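Local coordinates for protein tail component (Lactobacillus phage J-1, PDB 5LY8) that probably binds carbohydrate receptors on the host cell surface through this second carbohydrate-binding module of the phage's evolved distal tail protein, at residues V29-G34 with G75-S79; M78-I82 with I206-T210. All blocks are in the same frame, centred on the assembly; numbering follows the deposited sequence. Where two conformers were deposited one is given.

Contact 1 (V29-G34 with G75-S79); sequences VTLNNG and GPSMS
The flat carboxamide of Asn32 meets the strand at Ser77: its OD1 accepts the Ser77 N-H at 2.9 Å, the donor tilted 26° from the amide plane, while Pro76 CA lies against the same oxygen. Asparagine suits this place because ND2 can donate to Gly52 O as well, and because it tolerates the positive phi (54°) where the chain leaves the strand. Asn32 N bonds to Ser77 O. Thr30 OG1 donates to a lone pair of Asn33 OD1 at 2.6 Å. Beyond lies the antiparallel hydrogen-bonded pair Thr30–Ser79, with Thr30 N to Ser79 O at 2.8 Å. A water bridges Thr30 O, Asn33 N and the short hydroxyls of Ser77 and, in one of its two conformers, Ser79; Ser77 OG also bonds Gln50 OE1, shared with Gly34 N, and Ser79 OG bonds Thr210 OG1. Met78 offers flexible apolar bulk: CG touches Val29 CB at 3.8 Å and CE reaches Leu31 CD2. Strand 30-31 thus flanks strand 73-81 in a mixed sheet, consistent with a lectin-like beta-sandwich; strand 208-216 runs along the opposite edge, strand 49-50 pairs at Gly75, and Phe54 and Tyr56 of strand 54-57 touch Met78.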
loop_
_atom_site.group_PDB
_atom_site.type_symbol
_atom_site.label_atom_id
_atom_site.label_comp_id
_atom_site.label_asym_id
_atom_site.label_seq_id
_atom_site.Cartn_x
_atom_site.Cartn_y
_atom_site.Cartn_z
ATOM N N VAL A 29 6.182 9.602 -11.888
ATOM C CA VAL A 29 5.655 8.273 -11.587
ATOM C C VAL A 29 5.520 7.462 -12.862
ATOM O O VAL A 29 5.499 8.026 -13.975
ATOM C CB VAL A 29 4.285 8.317 -10.857
ATOM C CG1 VAL A 29 4.396 8.968 -9.495
ATOM C CG2 VAL A 29 3.188 8.963 -11.706
ATOM N N THR A 30 5.383 6.132 -12.710
ATOM C CA THR A 30 5.129 5.256 -13.836
ATOM C C THR A 30 3.885 4.438 -13.573
ATOM O O THR A 30 3.616 4.035 -12.431
ATOM C CB THR A 30 6.344 4.432 -14.211
ATOM O OG1 THR A 30 6.748 3.696 -13.080
ATOM C CG2 THR A 30 7.499 5.285 -14.723
ATOM N N LEU A 31 3.130 4.192 -14.624
ATOM C CA LEU A 31 1.875 3.484 -14.557
ATOM C C LEU A 31 2.009 2.049 -14.944
ATOM O O LEU A 31 2.677 1.725 -15.925
ATOM C CB LEU A 31 0.864 4.171 -15.491
ATOM C CG LEU A 31 0.583 5.649 -15.173
ATOM C CD1 LEU A 31 -0.107 6.362 -16.352
ATOM C CD2 LEU A 31 -0.178 5.795 -13.851
ATOM N N ASN A 32 1.367 1.160 -14.174
ATOM C CA ASN A 32 1.254 -0.245 -14.526
ATOM C C ASN A 32 2.579 -0.962 -14.817
ATOM O O ASN A 32 2.619 -1.859 -15.673
ATOM C CB ASN A 32 0.256 -0.394 -15.691
ATOM C CG ASN A 32 -1.098 0.102 -15.273
ATOM O OD1 ASN A 32 -1.532 -0.158 -14.143
ATOM N ND2 ASN A 32 -1.817 0.747 -16.170
ATOM N N ASN A 33 3.630 -0.651 -14.047
ATOM C CA ASN A 33 4.925 -1.303 -14.254
ATOM C C ASN A 33 5.687 -1.436 -12.937
ATOM O O ASN A 33 6.929 -1.320 -12.914
ATOM C CB ASN A 33 5.738 -0.519 -15.308
ATOM C CG ASN A 33 6.250 0.809 -14.799
ATOM O OD1 ASN A 33 5.725 1.378 -13.830
ATOM N ND2 ASN A 33 7.350 1.296 -15.369
ATOM N N GLY A 34 4.956 -1.675 -11.853
ATOM C CA GLY A 34 5.569 -1.802 -10.545
ATOM C C GLY A 34 5.622 -3.219 -10.032
ATOM O O GLY A 34 5.608 -4.180 -10.803
ATOM N N GLY A 75 -5.839 -4.554 -11.749
ATOM C CA GLY A 75 -6.235 -3.167 -11.571
ATOM C C GLY A 75 -5.033 -2.283 -11.783
ATOM O O GLY A 75 -3.921 -2.781 -11.993
ATOM N N PRO A 76 -5.246 -0.977 -11.718
ATOM C CA PRO A 76 -4.157 -0.036 -11.996
ATOM C C PRO A 76 -3.129 0.071 -10.894
ATOM O O PRO A 76 -3.455 -0.118 -9.721
ATOM C CB PRO A 76 -4.885 1.302 -12.187
ATOM C CG PRO A 76 -6.100 1.166 -11.372
ATOM C CD PRO A 76 -6.529 -0.281 -11.497
ATOM N N SER A 77 -1.900 0.380 -11.285
ATOM C CA SER A 77 -0.846 0.673 -10.340
ATOM C C SER A 77 -0.111 1.929 -10.715
ATOM O O SER A 77 -0.083 2.337 -11.900
ATOM C CB SER A 77 0.134 -0.484 -10.197
ATOM O OG SER A 77 1.047 -0.472 -11.283
ATOM N N MET A 78 0.535 2.517 -9.712
ATOM C CA MET A 78 1.368 3.698 -9.861
ATOM C C MET A 78 2.617 3.453 -9.038
ATOM O O MET A 78 2.528 2.919 -7.923
ATOM C CB MET A 78 0.615 4.935 -9.385
ATOM C CG MET A 78 1.350 6.233 -9.674
ATOM S SD MET A 78 0.382 7.694 -9.270
ATOM C CE MET A 78 -0.878 7.586 -10.538
ATOM N N SER A 79 3.784 3.828 -9.590
ATOM C CA SER A 79 5.063 3.587 -8.928
ATOM C C SER A 79 5.972 4.775 -9.066
ATOM O O SER A 79 5.863 5.529 -10.023
ATOM C CB SER A 79 5.768 2.389 -9.568
ATOM O OG SER A 79 5.003 1.209 -9.409
HETATM O O HOH W 1 3.300 1.220 -11.563
#

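Contact 2 (M78-I82 with I206-T210); sequences MSGTI and IDGWT
The Trp209 indole lies over the backbone of the neighbouring strand, at a residue without a side chain. Gly80 N sits 3.4 Å above the ring plane, offset toward the rim, and Gly80 CA approaches NE1 to 3.4 Å. Glycine suits this position because a CB would collide with NE1. With chi1 at 64°, Trp209 CG stands between its own backbone N and carbonyl carbon, which folds the indole across the strand pair. Ile82 CG1 lies at the ring edge, near its plane, 4.0 Å from CD1, and the two side chains cross at about a right angle. Trp209 CH2 packs on Met78 CG. The ring also stacks with Tyr18.

Beneath the ring, Gly80 and Trp209 form an antiparallel hydrogen-bonded pair: Gly80 N to Trp209 O and Trp209 N to Gly80 O are each 3.0 Å. The non-hydrogen-bonded pairs Ser79–Thr210 and Thr81–Gly208 lie on either side. In one Ser79 conformer, OG shares a 2.8 Å hydrogen bond with Thr210 OG1, which also receives Val35 N, so threonine supplies a polar group as well as a beta-favouring branch. Asp207 and Gly208 both face Thr117 in a classic beta bulge, an irregularity in a sheet of this probably concanavalin-like module. At this end Ile82 N donates to Asp207 O from well above the carbonyl plane (66°), while the Asp207 carboxylate turns to Gln119 N. Ile82 CD1 packs against Gly208 and Ile206 CD1, a fitting place for a branched aliphatic chain, with Phe231 and Trp233 of strand 223-238 also touching Ile82.

Two waters extend the pairing: one links Ile82 O with Ile206 O, and the other accepts from Trp209 NE1 (2.9 Å) and donates to Thr81 O. The largely apolar indole is therefore buried with a partner for its single N-H.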
loop_
_atom_site.group_PDB
_atom_site.type_symbol
_atom_site.label_atom_id
_atom_site.label_comp_id
_atom_site.label_asym_id
_atom_site.label_seq_id
_atom_site.Cartn_x
_atom_site.Cartn_y
_atom_site.Cartn_z
ATOM N N MET A 78 0.535 2.517 -9.712
ATOM C CA MET A 78 1.368 3.698 -9.861
ATOM C C MET A 78 2.617 3.453 -9.038
ATOM O O MET A 78 2.528 2.919 -7.923
ATOM C CB MET A 78 0.615 4.935 -9.385
ATOM C CG MET A 78 1.350 6.233 -9.674
ATOM S SD MET A 78 0.382 7.694 -9.270
ATOM C CE MET A 78 -0.878 7.586 -10.538
ATOM N N SER A 79 3.784 3.828 -9.590
ATOM C CA SER A 79 5.063 3.587 -8.928
ATOM C C SER A 79 5.972 4.775 -9.066
ATOM O O SER A 79 5.863 5.529 -10.023
ATOM C CB SER A 79 5.768 2.389 -9.568
ATOM O OG SER A 79 5.003 1.209 -9.409
ATOM N N GLY A 80 6.948 4.845 -8.175
ATOM C CA GLY A 80 7.973 5.883 -8.251
ATOM C C GLY A 80 9.263 5.391 -7.638
ATOM O O GLY A 80 9.304 4.354 -6.961
ATOM N N THR A 81 10.319 6.156 -7.861
ATOM C CA THR A 81 11.648 5.853 -7.336
ATOM C C THR A 81 11.947 6.653 -6.088
ATOM O O THR A 81 11.452 7.778 -5.919
ATOM C CB THR A 81 12.723 6.021 -8.399
ATOM O OG1 THR A 81 12.793 7.392 -8.747
ATOM C CG2 THR A 81 12.472 5.153 -9.603
ATOM N N ILE A 82 12.746 6.054 -5.202
ATOM C CA ILE A 82 13.103 6.685 -3.933
ATOM C C ILE A 82 14.618 6.756 -3.857
ATOM O O ILE A 82 15.260 5.709 -3.778
ATOM C CB ILE A 82 12.516 5.904 -2.731
ATOM C CG1 ILE A 82 10.977 5.886 -2.803
ATOM C CG2 ILE A 82 12.990 6.510 -1.385
ATOM C CD1 ILE A 82 10.389 4.931 -1.739
ATOM N N ILE A 206 15.677 0.425 0.634
ATOM C CA ILE A 206 14.535 0.595 -0.248
ATOM C C ILE A 206 14.897 1.587 -1.353
ATOM O O ILE A 206 15.725 2.489 -1.146
ATOM C CB ILE A 206 13.185 0.933 0.433
ATOM C CG1 ILE A 206 13.303 2.192 1.237
ATOM C CG2 ILE A 206 12.612 -0.266 1.260
ATOM C CD1 ILE A 206 11.969 2.781 1.557
ATOM N N ASP A 207 14.255 1.447 -2.525
ATOM C CA ASP A 207 14.507 2.349 -3.644
ATOM C C ASP A 207 13.255 2.641 -4.470
ATOM O O ASP A 207 13.362 3.280 -5.512
ATOM C CB ASP A 207 15.634 1.817 -4.568
ATOM C CG ASP A 207 15.252 0.534 -5.309
ATOM O OD1 ASP A 207 14.077 0.174 -5.292
ATOM O OD2 ASP A 207 16.143 -0.094 -5.928
ATOM N N GLY A 208 12.087 2.194 -4.030
ATOM C CA GLY A 208 10.899 2.407 -4.836
ATOM C C GLY A 208 9.631 2.122 -4.089
ATOM O O GLY A 208 9.638 1.525 -3.006
ATOM N N TRP A 209 8.519 2.555 -4.703
ATOM C CA TRP A 209 7.195 2.286 -4.152
ATOM C C TRP A 209 6.235 1.958 -5.266
ATOM O O TRP A 209 6.411 2.443 -6.392
ATOM C CB TRP A 209 6.678 3.489 -3.327
ATOM C CG TRP A 209 6.451 4.739 -4.134
ATOM C CD1 TRP A 209 7.371 5.699 -4.432
ATOM C CD2 TRP A 209 5.220 5.161 -4.738
ATOM N NE1 TRP A 209 6.797 6.689 -5.192
ATOM C CE2 TRP A 209 5.478 6.379 -5.401
ATOM C CE3 TRP A 209 3.922 4.622 -4.805
ATOM C CZ2 TRP A 209 4.486 7.086 -6.093
ATOM C CZ3 TRP A 209 2.951 5.304 -5.521
ATOM C CH2 TRP A 209 3.226 6.547 -6.109
ATOM N N THR A 210 5.207 1.169 -4.937
ATOM C CA THR A 210 4.109 0.865 -5.847
ATOM C C THR A 210 2.809 0.883 -5.067
ATOM O O THR A 210 2.743 0.319 -3.973
ATOM C CB THR A 210 4.255 -0.539 -6.480
ATOM O OG1 THR A 210 5.435 -0.589 -7.289
ATOM C CG2 THR A 210 3.040 -0.924 -7.364
HETATM O O HOH W 2 8.780 8.669 -6.005
HETATM O O HOH W 3 17.263 4.295 -2.541
#

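Contacts 1 and 2 use the two edges of strand 73-81, which lies between strands 30-31 and 208-216 in one sheet; their centres are 10 Å apart. Met78 and Ser79 belong to both. The contacts also touch directly: Val29 CG1 packs on Trp209 CZ2 at 3.9 Å, and Gly34 CA comes within 3.5 Å of Thr210 OG1. In the one conformer described, the Ser79 hydroxyl connects the water held in contact 1 with the threonine of contact 2. Neither contact supplies a metal ligand. The Met78 side chain is about 11 Å from that of magnesium ligand Asp21, and about 12 Å from a bound magnesium ion; the two contacts are packing within the sheet, away from the magnesium sites.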